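Replicative DNA helicase (Mycobacterium chimaera, PDB 6RIX) is named for a host helicase that probably unwinds DNA using ATP, but the crystallised chain appears to be its intein, which probably excises itself by protein splicing. Local coordinates at residues V37-V42 and R123-D128; P47-E52 and A114-S119. All coordinates share one frame; numbering follows the deposited sequence. Where two conformers were deposited one is given.

In the fold
Both contacts join antiparallel strands of an all-beta chain whose sequence and topology fit the Hint fold of inteins. Interaction 1 (37-42 with 123-128) pairs strands 33-39 and 122-127. Interaction 2 (47-52 with 114-119) pairs strands 48-53 and 106-117. The two lie in different four-stranded sheets, with centres about 20 Å apart. Along the chain, both segments of interaction 2 fall between those of interaction 1. The chain passes from one sheet to the other between 33-39 and 48-53, and returns between 106-117 and 122-127. Each pairing joins parts distant in sequence, at least 62 residues apart. Interaction 1 lies nearer the chain ends in sequence, which are probably where splicing occurs.

Interaction 1 (V37-V42 and R123-D128); sequences VAATDV and RCVEVD
Thr40 OG1 holds two hydrogen bonds. Thr40 OG1 accepts a hydrogen bond from Cys124 N at 3.0 Å, nearly straight, 176° at the hydrogen. Thr40 OG1 donates to Asp41 O at 2.8 Å. A first torsion of 66° places OG1 between the backbone N and the carbonyl carbon, where it can serve both partners. The main chain of Thr40 is held as well. Its N binds Cys124 O. Arg123 NE donates to Thr40 O at 2.7 Å, nearly in line with the carbonyl bond and with that oxygen in the guanidinium plane. Arg123 CG stands anti to the backbone N (chi1 -173°), and a bend at chi2 carries the chain over to this carbonyl. Ala39 CB lies close to the same guanidinium, 3.4 Å from Arg123 NH2. The two end nitrogens bind elsewhere: NH2 to Val20 O, and NH1 weakly to Met17 O. The group is thereby fixed by backbone carbonyls at the end of the sheet pairing.

Further along, Glu126 N donates to Ala38 O. A classic beta bulge follows, with Val37 and Ala38 set against the single residue Glu126. Val37 N reaches Glu126 O at 2.8 Å, while Ala38 N makes only a weak bond to it. Val37 CG1 meets Asp128 CB at 3.6 Å. Ala38 CB lies 3.7 Å from Glu126 OE1, beside the extended glutamate chain.

In this Hint-like fold, strand 122-127 lies between strands 2-3 and 33-39. Arg123 pairs with Leu2 on the first of these neighbours, and Val127 N binds Asn145 OD1 of the C-terminal residue.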
ATOM      1  N   VAL B  37       4.834  10.126   9.845  1.00 13.42           N
ATOM      2  CA  VAL B  37       5.736  11.257  10.031  1.00 16.25           C
ATOM      3  C   VAL B  37       5.611  12.293   8.920  1.00 17.53           C
ATOM      4  O   VAL B  37       6.008  13.448   9.125  1.00 20.00           O
ATOM      5  CB  VAL B  37       7.200  10.789  10.160  1.00 23.00           C
ATOM      6  CG1 VAL B  37       7.383   9.996  11.438  1.00 27.55           C
ATOM      7  CG2 VAL B  37       7.594   9.963   8.963  1.00 25.62           C
ATOM      8  N   ALA B  38       5.062  11.928   7.766  1.00 17.35           N
ATOM      9  CA  ALA B  38       4.819  12.883   6.698  1.00 23.23           C
ATOM     10  C   ALA B  38       3.638  12.398   5.877  1.00 20.21           C
ATOM     11  O   ALA B  38       3.379  11.197   5.783  1.00 18.26           O
ATOM     12  CB  ALA B  38       6.051  13.065   5.804  1.00 29.53           C
ATOM     13  N   ALA B  39       2.915  13.341   5.287  1.00 16.82           N
ATOM     14  CA  ALA B  39       1.806  12.974   4.418  1.00 17.66           C
ATOM     15  C   ALA B  39       1.656  14.055   3.360  1.00 17.09           C
ATOM     16  O   ALA B  39       1.689  15.244   3.685  1.00 25.14           O
ATOM     17  CB  ALA B  39       0.507  12.802   5.215  1.00 16.69           C
ATOM     18  N   THR B  40       1.510  13.653   2.105  1.00 14.39           N
ATOM     19  CA  THR B  40       1.479  14.658   1.054  1.00 14.35           C
ATOM     20  C   THR B  40       0.101  15.299   0.939  1.00 16.66           C
ATOM     21  O   THR B  40      -0.889  14.835   1.504  1.00 15.54           O
ATOM     22  CB  THR B  40       1.856  14.062  -0.304  1.00 21.16           C
ATOM     23  OG1 THR B  40       0.849  13.126  -0.723  1.00 16.10           O
ATOM     24  CG2 THR B  40       3.202  13.384  -0.236  1.00 24.97           C
ATOM     25  N   ASP B  41       0.055  16.386   0.173  1.00 13.99           N
ATOM     26  CA  ASP B  41      -1.208  16.860  -0.353  1.00 18.96           C
ATOM     27  C   ASP B  41      -1.825  15.782  -1.237  1.00 15.40           C
ATOM     28  O   ASP B  41      -1.161  14.839  -1.668  1.00 11.97           O
ATOM     29  CB  ASP B  41      -1.009  18.139  -1.171  1.00 29.10           C
ATOM     30  CG  ASP B  41      -0.653  19.342  -0.319  1.00 36.14           C
ATOM     31  OD1 ASP B  41      -0.690  19.231   0.926  1.00 36.32           O
ATOM     32  OD2 ASP B  41      -0.332  20.404  -0.901  1.00 35.10           O
ATOM     33  N   VAL B  42      -3.119  15.927  -1.510  1.00 13.38           N
ATOM     34  CA  VAL B  42      -3.735  15.100  -2.538  1.00 14.76           C
ATOM     35  C   VAL B  42      -3.050  15.384  -3.866  1.00 14.72           C
ATOM     36  O   VAL B  42      -2.823  16.546  -4.228  1.00 18.52           O
ATOM     37  CB  VAL B  42      -5.241  15.382  -2.613  1.00 17.36           C
ATOM     38  CG1 VAL B  42      -5.863  14.621  -3.792  1.00 19.12           C
ATOM     39  CG2 VAL B  42      -5.910  15.000  -1.289  1.00 18.19           C
ATOM     40  N   ARG B 123      -2.427   9.861  -2.620  1.00  7.13           N
ATOM     41  CA  ARG B 123      -1.690  10.492  -1.539  1.00  8.68           C
ATOM     42  C   ARG B 123      -0.587   9.555  -1.053  1.00 11.62           C
ATOM     43  O   ARG B 123      -0.742   8.333  -1.074  1.00  9.90           O
ATOM     44  CB  ARG B 123      -2.670  10.822  -0.405  1.00 13.80           C
ATOM     45  CG  ARG B 123      -2.131  11.601   0.711  1.00 23.12           C
ATOM     46  CD  ARG B 123      -3.243  12.469   1.261  1.00 23.81           C
ATOM     47  NE  ARG B 123      -2.764  13.195   2.414  1.00 23.51           N
ATOM     48  CZ  ARG B 123      -3.193  12.993   3.648  1.00 18.72           C
ATOM     49  NH1 ARG B 123      -4.135  12.084   3.888  1.00 12.68           N
ATOM     50  NH2 ARG B 123      -2.680  13.705   4.636  1.00 24.37           N
ATOM     51  N   CYS B 124       0.531  10.137  -0.620  1.00 10.49           N
ATOM     52  CA  CYS B 124       1.658   9.396  -0.063  0.63 18.97           C
ATOM     53  C   CYS B 124       1.764   9.661   1.430  1.00 16.64           C
ATOM     54  O   CYS B 124       1.545  10.791   1.879  1.00 15.14           O
ATOM     55  CB  CYS B 124       2.974   9.802  -0.729  0.63 23.33           C
ATOM     56  SG  CYS B 124       3.429   8.839  -2.161  0.63 28.12           S
ATOM     57  N   VAL B 125       2.117   8.624   2.196  1.00 17.01           N
ATOM     58  CA  VAL B 125       2.421   8.763   3.614  1.00 15.97           C
ATOM     59  C   VAL B 125       3.773   8.116   3.886  1.00 20.66           C
ATOM     60  O   VAL B 125       4.152   7.125   3.252  1.00 19.64           O
ATOM     61  CB  VAL B 125       1.347   8.142   4.535  1.00 19.88           C
ATOM     62  CG1 VAL B 125       0.030   8.879   4.408  1.00 18.40           C
ATOM     63  CG2 VAL B 125       1.177   6.655   4.237  1.00 25.70           C
ATOM     64  N   GLU B 126       4.499   8.688   4.842  1.00 14.24           N
ATOM     65  CA  GLU B 126       5.750   8.130   5.345  1.00 16.38           C
ATOM     66  C   GLU B 126       5.539   7.752   6.799  1.00 14.21           C
ATOM     67  O   GLU B 126       5.012   8.556   7.571  1.00 13.69           O
ATOM     68  CB  GLU B 126       6.895   9.129   5.254  1.00 19.97           C
ATOM     69  CG  GLU B 126       7.056   9.837   3.933  1.00 33.99           C
ATOM     70  CD  GLU B 126       8.449  10.413   3.784  1.00 51.46           C
ATOM     71  OE1 GLU B 126       8.564  11.620   3.478  1.00 59.25           O
ATOM     72  OE2 GLU B 126       9.428   9.661   3.990  1.00 57.64           O
ATOM     73  N   VAL B 127       5.942   6.540   7.170  1.00 12.22           N
ATOM     74  CA  VAL B 127       5.785   6.067   8.539  1.00 13.98           C
ATOM     75  C   VAL B 127       7.165   5.891   9.143  1.00 15.27           C
ATOM     76  O   VAL B 127       8.177   5.819   8.437  1.00 13.85           O
ATOM     77  CB  VAL B 127       4.968   4.762   8.614  1.00 10.91           C
ATOM     78  CG1 VAL B 127       3.501   5.034   8.218  1.00 10.76           C
ATOM     79  CG2 VAL B 127       5.603   3.683   7.738  1.00 10.72           C
ATOM     80  N   ASP B 128       7.214   5.834  10.473  1.00 13.23           N
ATOM     81  CA  ASP B 128       8.493   5.868  11.160  1.00 17.39           C
ATOM     82  C   ASP B 128       9.087   4.483  11.407  1.00 17.80           C
ATOM     83  O   ASP B 128      10.091   4.378  12.117  1.00 21.59           O
ATOM     84  CB  ASP B 128       8.376   6.644  12.474  1.00 19.35           C
ATOM     85  CG  ASP B 128       7.426   6.006  13.462  1.00 25.87           C
ATOM     86  OD1 ASP B 128       6.857   4.941  13.163  1.00 27.15           O
ATOM     87  OD2 ASP B 128       7.253   6.580  14.557  1.00 35.12           O
TER

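Interaction 2 (P47-E52 and A114-S119); sequences PCYEVE and ARRVAS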
ATOM      1  N   PRO B  47      -0.748   8.605 -13.216  1.00 16.01           N
ATOM      2  CA  PRO B  47      -1.137   7.321 -13.801  1.00 15.80           C
ATOM      3  C   PRO B  47      -1.325   6.304 -12.693  1.00 22.85           C
ATOM      4  O   PRO B  47      -0.522   6.232 -11.762  1.00 17.65           O
ATOM      5  CB  PRO B  47       0.050   6.959 -14.701  1.00 17.79           C
ATOM      6  CG  PRO B  47       0.769   8.246 -14.922  1.00 26.08           C
ATOM      7  CD  PRO B  47       0.599   9.008 -13.650  1.00 18.14           C
ATOM      8  N   CYS B  48      -2.411   5.538 -12.784  1.00 11.50           N
ATOM      9  CA  CYS B  48      -2.787   4.630 -11.715  1.00 10.58           C
ATOM     10  C   CYS B  48      -2.913   3.191 -12.207  1.00 13.19           C
ATOM     11  O   CYS B  48      -3.237   2.926 -13.367  1.00 12.33           O
ATOM     12  CB  CYS B  48      -4.108   5.071 -11.068  1.00 11.35           C
ATOM     13  SG  CYS B  48      -3.911   6.514  -9.984  1.00 13.70           S
ATOM     14  N   TYR B  49      -2.642   2.269 -11.289  1.00  9.74           N
ATOM     15  CA  TYR B  49      -2.798   0.839 -11.495  1.00 11.85           C
ATOM     16  C   TYR B  49      -3.770   0.278 -10.467  1.00 11.71           C
ATOM     17  O   TYR B  49      -3.779   0.707  -9.306  1.00 10.90           O
ATOM     18  CB  TYR B  49      -1.454   0.113 -11.364  1.00 10.28           C
ATOM     19  CG  TYR B  49      -0.629   0.167 -12.634  1.00 13.68           C
ATOM     20  CD1 TYR B  49      -0.044   1.354 -13.052  1.00 14.43           C
ATOM     21  CD2 TYR B  49      -0.458  -0.964 -13.420  1.00 15.17           C
ATOM     22  CE1 TYR B  49       0.694   1.412 -14.225  1.00 20.06           C
ATOM     23  CE2 TYR B  49       0.287  -0.921 -14.581  1.00 17.47           C
ATOM     24  CZ  TYR B  49       0.859   0.270 -14.975  1.00 21.31           C
ATOM     25  OH  TYR B  49       1.591   0.315 -16.133  1.00 29.57           O
ATOM     26  N   GLU B  50      -4.570  -0.696 -10.886  1.00 10.55           N
ATOM     27  CA  GLU B  50      -5.373  -1.488  -9.962  1.00 13.00           C
ATOM     28  C   GLU B  50      -4.617  -2.779  -9.664  1.00 11.87           C
ATOM     29  O   GLU B  50      -4.322  -3.549 -10.580  1.00 11.06           O
ATOM     30  CB  GLU B  50      -6.750  -1.779 -10.560  1.00 16.98           C
ATOM     31  CG  GLU B  50      -7.616  -2.661  -9.698  1.00 18.86           C
ATOM     32  CD  GLU B  50      -9.004  -2.879 -10.275  1.00 30.03           C
ATOM     33  OE1 GLU B  50      -9.664  -1.888 -10.641  1.00 31.84           O
ATOM     34  OE2 GLU B  50      -9.430  -4.051 -10.367  1.00 34.08           O
ATOM     35  N   VAL B  51      -4.273  -3.004  -8.398  1.00 10.22           N
ATOM     36  CA  VAL B  51      -3.548  -4.204  -7.991  1.00 13.56           C
ATOM     37  C   VAL B  51      -4.501  -5.114  -7.227  1.00 12.84           C
ATOM     38  O   VAL B  51      -5.071  -4.710  -6.207  1.00 12.70           O
ATOM     39  CB  VAL B  51      -2.311  -3.864  -7.146  1.00 14.30           C
ATOM     40  CG1 VAL B  51      -1.463  -5.111  -6.951  1.00 10.24           C
ATOM     41  CG2 VAL B  51      -1.497  -2.766  -7.813  1.00 15.66           C
ATOM     42  N   GLU B  52      -4.678  -6.338  -7.721  1.00 10.83           N
ATOM     43  CA  GLU B  52      -5.538  -7.336  -7.097  1.00 10.10           C
ATOM     44  C   GLU B  52      -4.672  -8.434  -6.499  1.00  9.35           C
ATOM     45  O   GLU B  52      -3.786  -8.978  -7.172  1.00 10.02           O
ATOM     46  CB  GLU B  52      -6.525  -7.928  -8.108  1.00 14.27           C
ATOM     47  CG  GLU B  52      -7.454  -8.972  -7.505  1.00 22.33           C
ATOM     48  CD  GLU B  52      -8.660  -9.263  -8.376  1.00 35.87           C
ATOM     49  OE1 GLU B  52      -8.908  -8.496  -9.334  1.00 37.90           O
ATOM     50  OE2 GLU B  52      -9.363 -10.261  -8.094  1.00 42.56           O
ATOM     51  N   ALA B 114      -2.127  -6.737 -12.091  1.00 16.41           N
ATOM     52  CA  ALA B 114      -1.831  -5.317 -11.943  1.00 13.68           C
ATOM     53  C   ALA B 114      -2.085  -4.695 -13.305  1.00 19.94           C
ATOM     54  O   ALA B 114      -1.371  -4.993 -14.267  1.00 25.20           O
ATOM     55  CB  ALA B 114      -0.388  -5.085 -11.486  1.00 12.81           C
ATOM     56  N   ARG B 115      -3.108  -3.853 -13.392  1.00 13.30           N
ATOM     57  CA  ARG B 115      -3.559  -3.300 -14.654  1.00 13.65           C
ATOM     58  C   ARG B 115      -3.646  -1.788 -14.543  1.00 13.38           C
ATOM     59  O   ARG B 115      -4.071  -1.259 -13.514  1.00 14.61           O
ATOM     60  CB  ARG B 115      -4.938  -3.853 -15.052  1.00 19.32           C
ATOM     61  CG  ARG B 115      -5.072  -5.366 -14.977  1.00 31.01           C
ATOM     62  CD  ARG B 115      -4.928  -6.012 -16.346  1.00 44.09           C
ATOM     63  NE  ARG B 115      -3.527  -6.200 -16.716  1.00 52.66           N
ATOM     64  CZ  ARG B 115      -3.110  -6.538 -17.932  1.00 59.33           C
ATOM     65  NH1 ARG B 115      -3.987  -6.726 -18.912  1.00 62.46           N
ATOM     66  NH2 ARG B 115      -1.813  -6.685 -18.170  1.00 59.95           N
ATOM     67  N   ARG B 116      -3.254  -1.104 -15.613  1.00 18.73           N
ATOM     68  CA  ARG B 116      -3.447   0.336 -15.679  1.00 13.16           C
ATOM     69  C   ARG B 116      -4.936   0.657 -15.694  1.00 17.17           C
ATOM     70  O   ARG B 116      -5.719   0.000 -16.384  1.00 14.86           O
ATOM     71  CB  ARG B 116      -2.771   0.899 -16.925  1.00 19.39           C
ATOM     72  CG  ARG B 116      -2.950   2.381 -17.085  1.00 23.83           C
ATOM     73  CD  ARG B 116      -1.887   3.139 -16.318  1.00 24.57           C
ATOM     74  NE  ARG B 116      -2.026   4.574 -16.528  1.00 25.12           N
ATOM     75  CZ  ARG B 116      -1.578   5.221 -17.601  1.00 32.37           C
ATOM     76  NH1 ARG B 116      -0.940   4.560 -18.563  1.00 35.92           N
ATOM     77  NH2 ARG B 116      -1.765   6.532 -17.709  1.00 26.98           N
ATOM     78  N   VAL B 117      -5.335   1.651 -14.899  1.00 14.03           N
ATOM     79  CA  VAL B 117      -6.710   2.127 -14.867  1.00 14.98           C
ATOM     80  C   VAL B 117      -6.712   3.649 -14.982  1.00 18.11           C
ATOM     81  O   VAL B 117      -5.665   4.291 -15.073  1.00 16.53           O
ATOM     82  CB  VAL B 117      -7.471   1.677 -13.602  1.00 12.66           C
ATOM     83  CG1 VAL B 117      -7.627   0.170 -13.581  1.00 14.85           C
ATOM     84  CG2 VAL B 117      -6.782   2.190 -12.328  1.00 15.29           C
ATOM     85  N   ALA B 118      -7.914   4.223 -14.997  1.00 17.09           N
ATOM     86  CA  ALA B 118      -8.027   5.671 -15.066  1.00 18.73           C
ATOM     87  C   ALA B 118      -7.495   6.296 -13.783  1.00 13.62           C
ATOM     88  O   ALA B 118      -7.583   5.714 -12.704  1.00 16.67           O
ATOM     89  CB  ALA B 118      -9.473   6.093 -15.300  1.00 21.75           C
ATOM     90  N   SER B 119      -6.939   7.495 -13.915  1.00 11.35           N
ATOM     91  CA  SER B 119      -6.313   8.165 -12.788  1.00 15.30           C
ATOM     92  C   SER B 119      -7.361   8.566 -11.753  1.00 17.26           C
ATOM     93  O   SER B 119      -8.458   9.006 -12.099  1.00 20.02           O
ATOM     94  CB  SER B 119      -5.552   9.398 -13.278  1.00 16.03           C
ATOM     95  OG  SER B 119      -5.017  10.133 -12.191  1.00 17.85           O
TER
HETATM   96  O   HOH W   1      -3.868   6.118 -15.147  1.00 20.09           O
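Strands 48-52 and 114-117 run antiparallel, with Glu50 and Arg115 as a hydrogen-bonded pair flanked by the non-hydrogen-bonded pairs Tyr49-Arg116 and Val51-Ala114. They are central neighbours in a four-stranded sheet of a Hint-like fold. Strand 58-62 borders the first of them; strand 85-88 borders the second. Glu50 N donates to Arg115 O at 2.7 Å, and Arg115 N returns a bond to Glu50 O at 3.1 Å. Toward the end of the pairing, Val117 N binds Cys48 O.

Tyr49 and Arg116 project from the same face. The start of the arginine chain covers one ring face. Arg116 CA sits above the centre of the ring, and CB makes a CH-pi contact, 4.3 Å from the centroid and 15° off the ring normal. The bend at chi2 (86°), about CB-CG, brings Arg116 CD past the ring, 3.7 Å from Tyr49 CE1, and sends the guanidinium toward Pro47. There Pro47 CB lies over one guanidinium face, 3.5 Å from Arg116 NH2. The proline thus packs on the flat group while the tyrosine takes the aliphatic stem.

Cys48, Glu50, Arg115 and Val117 lie on the other face. Val117 CG1 meets Glu50 CB at 3.7 Å, the two side chains set roughly perpendicular. CG2 of the same valine packs against Cys48 CB. Ser119 OG is hydrogen-bonded to Arg46 O, just before the first segment.

One water joins the segments at this end: it accepts from Cys48 N and Arg116 NE, and donates to Val117 O at 2.6 Å.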